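Putative acetyl transferase (PDB 1VKC) probably transfers an acyl group, most likely acetyl from acetyl-coenzyme A, to an unknown acceptor, as a GNAT-family acyltransferase. Local coordinates at residues E50-L55 and H76-I81; R28-S33 and D96-K101; K126-R131 and R145-R150; T82-T85 and K90-Y93. All blocks are in the same frame, centred on the assembly; numbering follows the deposited sequence. Where two conformers were deposited one is given.

Contact 1 of 4, residues E50-L55 and H76-I81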
loop_
_atom_site.group_PDB
_atom_site.type_symbol
_atom_site.label_atom_id
_atom_site.label_comp_id
_atom_site.label_asym_id
_atom_site.label_seq_id
_atom_site.Cartn_x
_atom_site.Cartn_y
_atom_site.Cartn_z
ATOM N N GLU A 50 -14.108 2.198 -7.764
ATOM C CA GLU A 50 -15.030 2.068 -8.889
ATOM C C GLU A 50 -15.084 0.618 -9.419
ATOM O O GLU A 50 -16.159 0.006 -9.498
ATOM C CB GLU A 50 -14.604 2.995 -10.021
ATOM N N LEU A 51 -13.922 0.083 -9.763
ATOM C CA LEU A 51 -13.836 -1.268 -10.309
ATOM C C LEU A 51 -14.353 -2.314 -9.326
ATOM O O LEU A 51 -15.084 -3.211 -9.710
ATOM C CB LEU A 51 -12.403 -1.582 -10.710
ATOM C CG LEU A 51 -12.176 -2.904 -11.439
ATOM C CD1 LEU A 51 -13.093 -2.996 -12.657
ATOM C CD2 LEU A 51 -10.753 -3.011 -11.851
ATOM N N PHE A 52 -13.967 -2.200 -8.058
ATOM C CA PHE A 52 -14.396 -3.171 -7.034
ATOM C C PHE A 52 -15.915 -3.224 -6.959
ATOM O O PHE A 52 -16.520 -4.306 -6.932
ATOM C CB PHE A 52 -13.826 -2.807 -5.658
ATOM C CG PHE A 52 -13.781 -3.951 -4.698
ATOM C CD1 PHE A 52 -12.612 -4.692 -4.542
ATOM C CD2 PHE A 52 -14.894 -4.300 -3.955
ATOM C CE1 PHE A 52 -12.555 -5.752 -3.649
ATOM C CE2 PHE A 52 -14.845 -5.371 -3.055
ATOM C CZ PHE A 52 -13.670 -6.094 -2.907
ATOM N N GLU A 53 -16.527 -2.044 -6.932
ATOM C CA GLU A 53 -17.979 -1.934 -6.888
ATOM C C GLU A 53 -18.661 -2.513 -8.137
ATOM O O GLU A 53 -19.658 -3.224 -8.019
ATOM C CB GLU A 53 -18.384 -0.471 -6.680
ATOM C CG GLU A 53 -18.040 0.042 -5.291
ATOM C CD GLU A 53 -18.326 1.527 -5.098
ATOM O OE1 GLU A 53 -18.367 1.967 -3.927
ATOM O OE2 GLU A 53 -18.507 2.255 -6.099
ATOM N N SER A 54 -18.121 -2.236 -9.325
ATOM C CA SER A 54 -18.752 -2.722 -10.565
ATOM C C SER A 54 -18.661 -4.248 -10.714
ATOM O O SER A 54 -19.589 -4.881 -11.212
ATOM C CB SER A 54 -18.197 -2.013 -11.804
ATOM O OG SER A 54 -16.878 -2.429 -12.105
ATOM N N LEU A 55 -17.557 -4.836 -10.268
ATOM C CA LEU A 55 -17.418 -6.290 -10.291
ATOM C C LEU A 55 -18.365 -6.926 -9.276
ATOM O O LEU A 55 -18.999 -7.934 -9.556
ATOM C CB LEU A 55 -15.973 -6.711 -9.996
ATOM C CG LEU A 55 -14.909 -6.250 -10.987
ATOM C CD1 LEU A 55 -13.531 -6.497 -10.402
ATOM C CD2 LEU A 55 -15.064 -6.935 -12.344
ATOM N N HIS A 76 -8.078 -13.973 1.915
ATOM C CA HIS A 76 -9.419 -14.208 1.387
ATOM C C HIS A 76 -9.355 -14.786 -0.010
ATOM O O HIS A 76 -8.309 -14.719 -0.685
ATOM C CB HIS A 76 -10.208 -12.888 1.369
ATOM C CG HIS A 76 -9.712 -11.919 0.344
ATOM N ND1 HIS A 76 -10.217 -11.870 -0.937
ATOM C CD2 HIS A 76 -8.722 -11.000 0.393
ATOM C CE1 HIS A 76 -9.568 -10.952 -1.626
ATOM N NE2 HIS A 76 -8.644 -10.423 -0.850
ATOM N N VAL A 77 -10.485 -15.344 -0.437
ATOM C CA VAL A 77 -10.710 -15.671 -1.826
ATOM C C VAL A 77 -12.050 -15.076 -2.261
ATOM O O VAL A 77 -13.011 -15.064 -1.485
ATOM C CB VAL A 77 -10.614 -17.186 -2.097
ATOM C CG1 VAL A 77 -11.529 -18.001 -1.192
ATOM C CG2 VAL A 77 -10.900 -17.474 -3.549
ATOM N N TRP A 78 -12.074 -14.514 -3.474
ATOM C CA TRP A 78 -13.285 -13.908 -4.048
ATOM C C TRP A 78 -13.693 -14.746 -5.248
ATOM O O TRP A 78 -12.948 -14.848 -6.196
ATOM C CB TRP A 78 -12.988 -12.433 -4.418
ATOM C CG TRP A 78 -14.119 -11.638 -5.052
ATOM C CD1 TRP A 78 -15.414 -12.035 -5.247
ATOM C CD2 TRP A 78 -14.040 -10.290 -5.539
ATOM N NE1 TRP A 78 -16.127 -11.033 -5.859
ATOM C CE2 TRP A 78 -15.317 -9.946 -6.039
ATOM C CE3 TRP A 78 -13.015 -9.338 -5.603
ATOM C CZ2 TRP A 78 -15.598 -8.685 -6.603
ATOM C CZ3 TRP A 78 -13.288 -8.078 -6.165
ATOM C CH2 TRP A 78 -14.569 -7.769 -6.661
ATOM N N ILE A 79 -14.885 -15.346 -5.172
ATOM C CA ILE A 79 -15.428 -16.215 -6.212
ATOM C C ILE A 79 -16.649 -15.580 -6.862
ATOM O O ILE A 79 -17.509 -15.014 -6.164
ATOM C CB ILE A 79 -15.891 -17.559 -5.619
ATOM C CG1 ILE A 79 -14.855 -18.138 -4.674
ATOM C CG2 ILE A 79 -16.230 -18.560 -6.745
ATOM C CD1 ILE A 79 -15.447 -19.076 -3.690
ATOM N N CYS A 80 -16.728 -15.714 -8.185
ATOM C CA CYS A 80 -17.887 -15.309 -8.981
ATOM C C CYS A 80 -18.390 -16.475 -9.828
ATOM O O CYS A 80 -17.639 -17.005 -10.660
ATOM C CB CYS A 80 -17.497 -14.173 -9.936
ATOM S SG CYS A 80 -18.857 -13.460 -10.875
ATOM N N ILE A 81 -19.658 -16.849 -9.641
ATOM C CA ILE A 81 -20.302 -17.868 -10.484
ATOM C C ILE A 81 -20.803 -17.203 -11.749
ATOM O O ILE A 81 -21.574 -16.247 -11.686
ATOM C CB ILE A 81 -21.494 -18.549 -9.745
ATOM C CG1 ILE A 81 -21.021 -19.274 -8.479
ATOM C CG2 ILE A 81 -22.265 -19.492 -10.693
ATOM C CD1 ILE A 81 -20.073 -20.421 -8.721
#
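Trp78 points from the sheet of the GNAT fold straight at helix 41-57, and Phe52 and Leu55, one turn apart on that helix, take hold of the far rim of its indole. The Phe52 ring and the six-membered ring of Trp78 meet obliquely, neither stacked nor edge-to-face: their planes are inclined at 38° and their centroids lie 4.6 Å apart. Phe52 offers a face. Trp78 CZ3 sits over the rim of that face, nearest to Phe52 CE1 at 3.5 Å. Leu55 comes from the next turn and crosses the indole at about a right angle. Its CB does most of the touching, 3.8 Å from Trp78 CH2, and CD1 adds a longer contact to the same atom. What brings the indole this far is its first torsion: CG lies opposite the backbone N (chi1 179°), and the long axis runs out from strand 73-83. The neighbouring residues Val77 and Ile79 face the other way, against helix 108-122, as alternation along a strand requires. Phe63 stacks on Trp78 and Tyr95 meets it at a slant, while Ile20 and Lys24 of helix 20-31 pack on Phe52, so the rings of Phe52, Trp78, Phe63 and Tyr95 gather between sheet and helices. A leucine in place of Trp78 would probably leave the Phe52 face and Leu55 CB without their partner and open a gap between helix and strand. On the helix itself, Leu51 O accepts twice, from Leu55 N and from the hydroxyl of Ser54, whose OG lies 3.1 Å from it.

Contact 2 of 4, residues R28-S33 and D96-K101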
loop_
_atom_site.group_PDB
_atom_site.type_symbol
_atom_site.label_atom_id
_atom_site.label_comp_id
_atom_site.label_asym_id
_atom_site.label_seq_id
_atom_site.Cartn_x
_atom_site.Cartn_y
_atom_site.Cartn_z
ATOM N N ARG A 28 -6.767 -3.217 -2.136
ATOM C CA ARG A 28 -6.288 -1.896 -2.565
ATOM C C ARG A 28 -4.799 -1.735 -2.264
ATOM O O ARG A 28 -4.031 -1.285 -3.106
ATOM C CB ARG A 28 -7.068 -0.802 -1.859
ATOM C CG ARG A 28 -6.540 0.607 -2.110
ATOM C CD ARG A 28 -7.519 1.670 -1.729
ATOM N NE ARG A 28 -8.795 1.423 -2.400
ATOM C CZ ARG A 28 -9.973 1.891 -2.009
ATOM N NH1 ARG A 28 -10.084 2.680 -0.928
ATOM N NH2 ARG A 28 -11.062 1.560 -2.701
ATOM N N GLU A 29 -4.404 -2.112 -1.056
ATOM C CA GLU A 29 -3.006 -2.006 -0.628
ATOM C C GLU A 29 -2.106 -2.934 -1.445
ATOM O O GLU A 29 -1.072 -2.504 -1.980
ATOM C CB GLU A 29 -2.890 -2.304 0.888
ATOM C CG GLU A 29 -1.466 -2.209 1.470
ATOM C CD GLU A 29 -0.923 -0.781 1.543
ATOM O OE1 GLU A 29 0.287 -0.583 1.293
ATOM O OE2 GLU A 29 -1.690 0.138 1.866
ATOM N N ILE A 30 -2.496 -4.197 -1.541
ATOM C CA ILE A 30 -1.719 -5.189 -2.268
ATOM C C ILE A 30 -1.587 -4.839 -3.772
ATOM O O ILE A 30 -0.468 -4.804 -4.317
ATOM C CB ILE A 30 -2.333 -6.601 -2.088
ATOM C CG1 ILE A 30 -2.100 -7.098 -0.648
ATOM C CG2 ILE A 30 -1.718 -7.611 -3.076
ATOM C CD1 ILE A 30 -2.736 -8.423 -0.344
ATOM N N SER A 31 -2.725 -4.564 -4.416
ATOM C CA SER A 31 -2.777 -4.394 -5.884
ATOM C C SER A 31 -1.930 -3.239 -6.379
ATOM O O SER A 31 -1.473 -3.242 -7.528
ATOM C CB SER A 31 -4.212 -4.197 -6.350
ATOM O OG SER A 31 -4.962 -5.359 -6.135
ATOM N N TYR A 32 -1.719 -2.246 -5.528
ATOM C CA TYR A 32 -1.033 -1.032 -5.958
ATOM C C TYR A 32 0.413 -1.287 -6.412
ATOM O O TYR A 32 0.937 -0.548 -7.243
ATOM C CB TYR A 32 -1.074 0.039 -4.870
ATOM C CG TYR A 32 -0.345 1.275 -5.272
ATOM C CD1 TYR A 32 -0.799 2.050 -6.322
ATOM C CD2 TYR A 32 0.842 1.644 -4.634
ATOM C CE1 TYR A 32 -0.119 3.186 -6.718
ATOM C CE2 TYR A 32 1.535 2.776 -5.022
ATOM C CZ TYR A 32 1.050 3.541 -6.064
ATOM O OH TYR A 32 1.728 4.657 -6.456
ATOM N N SER A 33 1.044 -2.333 -5.894
ATOM C CA SER A 33 2.426 -2.644 -6.284
ATOM C C SER A 33 2.551 -2.996 -7.766
ATOM O O SER A 33 3.595 -2.759 -8.376
ATOM C CB SER A 33 2.995 -3.781 -5.427
ATOM O OG SER A 33 2.307 -4.998 -5.662
ATOM N N ASP A 96 -9.794 -13.048 -7.034
ATOM C CA ASP A 96 -8.713 -12.770 -6.149
ATOM C C ASP A 96 -8.489 -13.877 -5.133
ATOM O O ASP A 96 -9.429 -14.479 -4.659
ATOM C CB ASP A 96 -9.063 -11.479 -5.400
ATOM C CG ASP A 96 -7.897 -10.839 -4.795
ATOM O OD1 ASP A 96 -6.752 -11.252 -5.103
ATOM O OD2 ASP A 96 -8.019 -9.894 -4.003
ATOM N N ILE A 97 -7.222 -14.123 -4.817
ATOM C CA ILE A 97 -6.836 -14.868 -3.635
ATOM C C ILE A 97 -5.576 -14.186 -3.076
ATOM O O ILE A 97 -4.593 -14.007 -3.789
ATOM C CB ILE A 97 -6.648 -16.357 -3.960
ATOM C CG1 ILE A 97 -6.233 -17.144 -2.720
ATOM C CG2 ILE A 97 -5.644 -16.562 -5.079
ATOM C CD1 ILE A 97 -6.725 -18.567 -2.760
ATOM N N GLU A 98 -5.656 -13.749 -1.824
ATOM C CA GLU A 98 -4.636 -12.913 -1.203
ATOM C C GLU A 98 -4.420 -13.393 0.230
ATOM O O GLU A 98 -5.377 -13.718 0.935
ATOM C CB GLU A 98 -5.061 -11.419 -1.245
ATOM C CG GLU A 98 -4.892 -10.780 -2.625
ATOM C CD GLU A 98 -5.606 -9.428 -2.831
ATOM O OE1 GLU A 98 -5.437 -8.835 -3.930
ATOM O OE2 GLU A 98 -6.325 -8.934 -1.934
ATOM N N VAL A 99 -3.157 -13.503 0.634
ATOM C CA VAL A 99 -2.805 -13.831 2.021
ATOM C C VAL A 99 -1.855 -12.727 2.517
ATOM O O VAL A 99 -0.990 -12.288 1.778
ATOM C CB VAL A 99 -2.159 -15.224 2.118
ATOM C CG1 VAL A 99 -1.682 -15.528 3.544
ATOM C CG2 VAL A 99 -3.133 -16.303 1.627
ATOM N N VAL A 100 -2.049 -12.259 3.748
ATOM C CA VAL A 100 -1.210 -11.173 4.283
ATOM C C VAL A 100 0.224 -11.647 4.422
ATOM O O VAL A 100 0.471 -12.806 4.683
ATOM C CB VAL A 100 -1.727 -10.606 5.620
ATOM C CG1 VAL A 100 -3.064 -9.994 5.424
ATOM C CG2 VAL A 100 -1.752 -11.687 6.730
ATOM N N LYS A 101 1.166 -10.729 4.223
ATOM C CA LYS A 101 2.583 -11.079 4.078
ATOM C C LYS A 101 3.137 -11.905 5.238
ATOM O O LYS A 101 3.886 -12.842 5.031
ATOM C CB LYS A 101 3.426 -9.820 3.849
ATOM C CG LYS A 101 3.251 -8.714 4.897
ATOM C CD LYS A 101 4.097 -7.490 4.545
ATOM C CE LYS A 101 3.637 -6.256 5.288
ATOM N NZ LYS A 101 4.511 -5.082 4.979
#
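Where the first helix of the GNAT fold, 20-31, passes over the central sheet, it sets Ile30, near its C-terminal end, against Glu98 of strand 90-99. The two side chains slide past each other in opposite directions, the isoleucine coming down from the helix and the glutamate rising from the strand. Ile30 CD1 lies alongside the stem of Glu98, 3.9 Å from CB, and keeps about the same separation from CG and CD; Glu98 is extended beyond CG (chi2 166°), which offers the methyl one straight flank. The other branch, Ile30 CG2, comes to 4.0 Å of Glu98 OE1. The polar end of Glu98 is held from within the sheet, since OE2 hydrogen-bonds His76 NE2. Ser31 OG approaches OE1 only loosely and is bonded instead to Asp27 O, back in its own helix. Just beyond, Ser33 OG hydrogen-bonds Ile30 O at 3.1 Å, nearly in line with the carbonyl. Lys101 NZ reaches Tyr32 of the second subunit, hydrogen-bonding its carbonyl O and making a cation-pi contact with its ring. A helix laid over the strand that leads into helix 108-122 is typical of the GNAT core; in relatives the turn between that strand and helix binds the coenzyme A pyrophosphate, as is probable here.

Contact 3 of 4, residues K126-R131 and R145-R150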
loop_
_atom_site.group_PDB
_atom_site.type_symbol
_atom_site.label_atom_id
_atom_site.label_comp_id
_atom_site.label_asym_id
_atom_site.label_seq_id
_atom_site.Cartn_x
_atom_site.Cartn_y
_atom_site.Cartn_z
ATOM N N LYS A 126 -18.621 -26.243 -13.468
ATOM C CA LYS A 126 -17.870 -27.308 -14.179
ATOM C C LYS A 126 -16.367 -27.024 -14.264
ATOM O O LYS A 126 -15.581 -27.891 -14.656
ATOM C CB LYS A 126 -18.396 -27.470 -15.611
ATOM C CG LYS A 126 -19.912 -27.474 -15.752
ATOM C CD LYS A 126 -20.540 -28.582 -14.980
ATOM N N LYS A 127 -15.982 -25.795 -13.945
ATOM C CA LYS A 127 -14.588 -25.393 -13.922
ATOM C C LYS A 127 -14.415 -24.283 -12.923
ATOM O O LYS A 127 -15.381 -23.539 -12.628
ATOM C CB LYS A 127 -14.132 -24.838 -15.290
ATOM C CG LYS A 127 -14.417 -25.709 -16.470
ATOM C CD LYS A 127 -13.678 -25.238 -17.736
ATOM C CE LYS A 127 -14.359 -24.152 -18.451
ATOM N NZ LYS A 127 -13.760 -23.934 -19.856
ATOM N N ILE A 128 -13.187 -24.184 -12.406
ATOM C CA ILE A 128 -12.657 -22.969 -11.781
ATOM C C ILE A 128 -11.767 -22.309 -12.816
ATOM O O ILE A 128 -10.940 -22.976 -13.452
ATOM C CB ILE A 128 -11.790 -23.269 -10.548
ATOM C CG1 ILE A 128 -12.533 -24.132 -9.564
ATOM C CG2 ILE A 128 -11.352 -21.967 -9.865
ATOM C CD1 ILE A 128 -12.088 -25.483 -9.598
ATOM N N VAL A 129 -11.939 -21.000 -12.972
ATOM C CA VAL A 129 -11.172 -20.211 -13.936
ATOM C C VAL A 129 -10.565 -19.033 -13.223
ATOM O O VAL A 129 -11.197 -18.437 -12.367
ATOM C CB VAL A 129 -12.100 -19.729 -15.082
ATOM C CG1 VAL A 129 -11.323 -18.924 -16.128
ATOM C CG2 VAL A 129 -12.803 -20.938 -15.714
ATOM N N LEU A 130 -9.324 -18.693 -13.551
ATOM C CA LEU A 130 -8.732 -17.464 -13.019
ATOM C C LEU A 130 -7.637 -16.936 -13.948
ATOM O O LEU A 130 -7.183 -17.630 -14.858
ATOM C CB LEU A 130 -8.224 -17.686 -11.582
ATOM C CG LEU A 130 -7.253 -18.896 -11.460
ATOM C CD1 LEU A 130 -5.819 -18.421 -11.672
ATOM C CD2 LEU A 130 -7.367 -19.636 -10.171
ATOM N N ARG A 131 -7.254 -15.692 -13.719
ATOM C CA ARG A 131 -6.224 -15.040 -14.487
ATOM C C ARG A 131 -4.976 -15.001 -13.648
ATOM O O ARG A 131 -5.040 -14.613 -12.467
ATOM C CB ARG A 131 -6.663 -13.619 -14.876
ATOM C CG ARG A 131 -5.559 -12.699 -15.316
ATOM C CD ARG A 131 -6.043 -11.314 -15.732
ATOM N NE ARG A 131 -4.895 -10.467 -16.040
ATOM C CZ ARG A 131 -4.950 -9.337 -16.708
ATOM N NH1 ARG A 131 -6.111 -8.867 -17.174
ATOM N NH2 ARG A 131 -3.823 -8.655 -16.914
ATOM N N ARG A 145 -1.827 -27.633 -8.761
ATOM C CA ARG A 145 -3.140 -27.900 -8.197
ATOM C C ARG A 145 -4.178 -28.277 -9.269
ATOM O O ARG A 145 -5.379 -28.272 -9.004
ATOM C CB ARG A 145 -3.607 -26.675 -7.396
ATOM C CG ARG A 145 -2.821 -26.483 -6.120
ATOM C CD ARG A 145 -2.840 -25.110 -5.505
ATOM N NE ARG A 145 -2.195 -25.133 -4.189
ATOM C CZ ARG A 145 -0.887 -25.270 -3.985
ATOM N NH1 ARG A 145 -0.418 -25.322 -2.751
ATOM N NH2 ARG A 145 -0.034 -25.330 -4.999
ATOM N N GLY A 146 -3.720 -28.576 -10.474
ATOM C CA GLY A 146 -4.612 -29.074 -11.512
ATOM C C GLY A 146 -5.059 -28.055 -12.540
ATOM O O GLY A 146 -5.839 -28.396 -13.418
ATOM N N TYR A 147 -4.543 -26.820 -12.463
ATOM C CA TYR A 147 -4.906 -25.760 -13.421
ATOM C C TYR A 147 -4.033 -25.767 -14.659
ATOM O O TYR A 147 -2.809 -25.913 -14.571
ATOM C CB TYR A 147 -4.847 -24.367 -12.772
ATOM C CG TYR A 147 -5.871 -24.171 -11.684
ATOM C CD1 TYR A 147 -5.740 -24.822 -10.442
ATOM C CD2 TYR A 147 -6.989 -23.362 -11.889
ATOM C CE1 TYR A 147 -6.695 -24.667 -9.434
ATOM C CE2 TYR A 147 -7.924 -23.196 -10.911
ATOM C CZ TYR A 147 -7.781 -23.864 -9.674
ATOM O OH TYR A 147 -8.736 -23.713 -8.709
ATOM N N LYS A 148 -4.667 -25.557 -15.814
ATOM C CA LYS A 148 -3.977 -25.521 -17.080
ATOM C C LYS A 148 -4.305 -24.236 -17.831
ATOM O O LYS A 148 -5.449 -23.781 -17.833
ATOM C CB LYS A 148 -4.379 -26.725 -17.923
ATOM C CG LYS A 148 -4.062 -28.100 -17.278
ATOM N N ALA A 149 -3.295 -23.647 -18.459
ATOM C CA ALA A 149 -3.492 -22.426 -19.272
ATOM C C ALA A 149 -4.363 -22.749 -20.488
ATOM O O ALA A 149 -4.020 -23.627 -21.277
ATOM C CB ALA A 149 -2.151 -21.875 -19.712
ATOM N N ARG A 150 -5.505 -22.067 -20.611
ATOM C CA ARG A 150 -6.442 -22.260 -21.730
ATOM C C ARG A 150 -6.397 -21.081 -22.732
ATOM O O ARG A 150 -6.694 -21.243 -23.912
ATOM C CB ARG A 150 -7.875 -22.407 -21.175
ATOM C CG ARG A 150 -8.984 -22.567 -22.206
ATOM C CD ARG A 150 -8.946 -23.892 -22.943
#
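Tyr147 reaches back from the loop behind helix 138-144 to Ile128 and Leu130 on strand 128-130. From CB the ring is directed at the strand, because CG stands opposite the carbonyl carbon (chi1 -65°). The first ring atom to meet anything across the gap is CD2, 4.1 Å from the Leu130 methyl CD2. One step on, Tyr147 CE2 is touched by both residues: Leu130 CD2 approaches obliquely at 3.7 Å, and Ile128 CG2 comes in at the ring edge, near its plane, at 3.8 Å. Both aliphatic chains cross the tyrosine at about a right angle. The chain turns out of the helix just before the ring: Gly146, at positive phi, is the C-prime residue of a Schellman motif, and Tyr147 N closes it onto Tyr142 O. Strand 128-130 is the outermost strand of the GNAT sheet in this chain, parallel to strand 90-99 and joined to it by a beta-alpha-beta crossover through helix 108-122. Further out, Tyr147 CZ lies 4.0 Å from Ile128 CG2. A leucine in place of Tyr147 would probably strip the strand of much of its cover at Ile128 and leave Glu117 without its hydroxyl partner. At the tip, Tyr147 OH nestles among the Ile128 carbons, 3.4 Å from CG2 and 3.6 Å from CB, while it hydrogen-bonds Glu117 OE1 on helix 108-122.

Contact 4 of 4, residues T82-T85 and K90-Y93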
loop_
_atom_site.group_PDB
_atom_site.type_symbol
_atom_site.label_atom_id
_atom_site.label_comp_id
_atom_site.label_asym_id
_atom_site.label_seq_id
_atom_site.Cartn_x
_atom_site.Cartn_y
_atom_site.Cartn_z
ATOM N N THR A 82 -20.354 -17.688 -12.901
ATOM C CA THR A 82 -20.731 -17.090 -14.176
ATOM C C THR A 82 -20.714 -18.140 -15.271
ATOM O O THR A 82 -20.653 -19.352 -14.963
ATOM C CB THR A 82 -19.804 -15.864 -14.494
ATOM O OG1 THR A 82 -20.211 -15.242 -15.713
ATOM C CG2 THR A 82 -18.367 -16.303 -14.758
ATOM N N LEU A 83 -20.850 -17.714 -16.532
ATOM C CA LEU A 83 -20.780 -18.634 -17.672
ATOM C C LEU A 83 -19.481 -18.505 -18.429
ATOM O O LEU A 83 -18.961 -17.410 -18.604
ATOM C CB LEU A 83 -21.940 -18.417 -18.644
ATOM C CG LEU A 83 -23.311 -18.859 -18.152
ATOM C CD1 LEU A 83 -24.389 -18.286 -19.073
ATOM C CD2 LEU A 83 -23.410 -20.368 -18.063
ATOM N N ASP A 84 -18.979 -19.636 -18.912
ATOM C CA ASP A 84 -17.748 -19.676 -19.673
ATOM C C ASP A 84 -17.981 -19.110 -21.077
ATOM O O ASP A 84 -18.927 -19.493 -21.759
ATOM C CB ASP A 84 -17.248 -21.114 -19.769
ATOM C CG ASP A 84 -15.801 -21.196 -20.149
ATOM O OD1 ASP A 84 -15.493 -21.216 -21.353
ATOM O OD2 ASP A 84 -14.888 -21.253 -19.287
ATOM N N THR A 85 -17.110 -18.203 -21.513
ATOM C CA THR A 85 -17.294 -17.521 -22.813
ATOM C C THR A 85 -16.977 -18.404 -24.008
ATOM O O THR A 85 -17.237 -18.006 -25.149
ATOM C CB THR A 85 -16.433 -16.235 -22.894
ATOM O OG1 THR A 85 -15.051 -16.556 -22.665
ATOM C CG2 THR A 85 -16.789 -15.255 -21.798
ATOM N N LYS A 90 -21.565 -23.349 -16.600
ATOM C CA LYS A 90 -21.376 -22.605 -15.365
ATOM C C LYS A 90 -19.932 -22.812 -14.915
ATOM O O LYS A 90 -19.408 -23.932 -15.007
ATOM C CB LYS A 90 -22.338 -23.091 -14.302
ATOM C CG LYS A 90 -22.370 -22.200 -13.059
ATOM C CD LYS A 90 -23.274 -22.794 -11.966
ATOM C CE LYS A 90 -24.710 -22.862 -12.389
ATOM N NZ LYS A 90 -25.582 -23.113 -11.213
ATOM N N ILE A 91 -19.285 -21.725 -14.479
ATOM C CA ILE A 91 -17.931 -21.779 -13.926
ATOM C C ILE A 91 -17.852 -20.903 -12.706
ATOM O O ILE A 91 -18.734 -20.085 -12.473
ATOM C CB ILE A 91 -16.883 -21.327 -14.965
ATOM C CG1 ILE A 91 -17.102 -19.856 -15.366
ATOM C CG2 ILE A 91 -16.910 -22.284 -16.185
ATOM C CD1 ILE A 91 -15.942 -19.274 -16.271
ATOM N N ALA A 92 -16.826 -21.111 -11.907
ATOM C CA ALA A 92 -16.517 -20.208 -10.824
ATOM C C ALA A 92 -15.273 -19.464 -11.261
ATOM O O ALA A 92 -14.253 -20.087 -11.516
ATOM C CB ALA A 92 -16.248 -20.948 -9.586
ATOM N N TYR A 93 -15.365 -18.145 -11.349
ATOM C CA TYR A 93 -14.211 -17.318 -11.647
ATOM C C TYR A 93 -13.656 -16.753 -10.317
ATOM O O TYR A 93 -14.402 -16.207 -9.501
ATOM C CB TYR A 93 -14.593 -16.197 -12.590
ATOM C CG TYR A 93 -13.396 -15.440 -13.126
ATOM C CD1 TYR A 93 -12.984 -14.243 -12.545
ATOM C CD2 TYR A 93 -12.667 -15.931 -14.204
ATOM C CE1 TYR A 93 -11.886 -13.547 -13.045
ATOM C CE2 TYR A 93 -11.553 -15.246 -14.697
ATOM C CZ TYR A 93 -11.174 -14.066 -14.111
ATOM O OH TYR A 93 -10.080 -13.385 -14.616
#
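Thr82 and Ile91 clasp each other at the end of the beta hairpin formed by strands 73-83 and 90-99 of the GNAT sheet. They are an antiparallel hydrogen-bonded pair: Thr82 N donates to Ile91 O at 2.9 Å and Ile91 N returns the bond to Thr82 O at 2.8 Å, both close to straight (167° and 169°). Their side chains lie side by side and point the same way, with Thr82 CG2 3.8 Å from Ile91 CG1. This is the tight half. Ile91 is buried, and its CG1 is tucked between the backbone N and the carbonyl carbon (chi1 63°), a conformation that lets CD1 lean towards the residue just past the partner strand, Asp84, 3.8 Å from its OD2. The two side chains cross at about a right angle, and the other branch, Ile91 CG2, rests 3.8 Å from Asp84 CB; Val129 packs against both residues. The carboxylate of Asp84 is buried but well provided for, with OD1 taking the backbone N-H groups of Val86 and Asp87 in the turn and OD2 forming a salt bridge to Lys127 NZ. On the other face, at this end of the hairpin, Leu83 and Lys90 are exposed and meet more loosely. These two form a non-hydrogen-bonded pair, and the leucine merely lays CD2 against the lysine backbone, 3.8 Å from Lys90 N. Lys90 turns its chain aside, and its NZ finds Arg123 O. Lys90 also makes a CA-H...O contact, its CA 3.4 Å from Thr82 O.

All four contacts reach one sheet, and their chemistry follows their place on it. Contact 1 is the buried one, aromatic and aliphatic, pressing helix 41-57 on strand 73-83. Contact 2 is partly buried and sets an aliphatic branch against an acid side chain beside the subunit interface; His76 of contact 1 binds its Glu98, so the two adjoin. Only contact 4 has hydrogen bonds across it, main-chain bonds between the same two strands, and Cys80 O to Tyr93 N continues its ladder into contact 1. Contact 3 lies at the surface and rests on a tyrosine against aliphatic side chains, yet its strand pairs with strand 90-99 beside contact 4. Contacts 2 and 4, about 24 Å apart between centres, share strand 90-99.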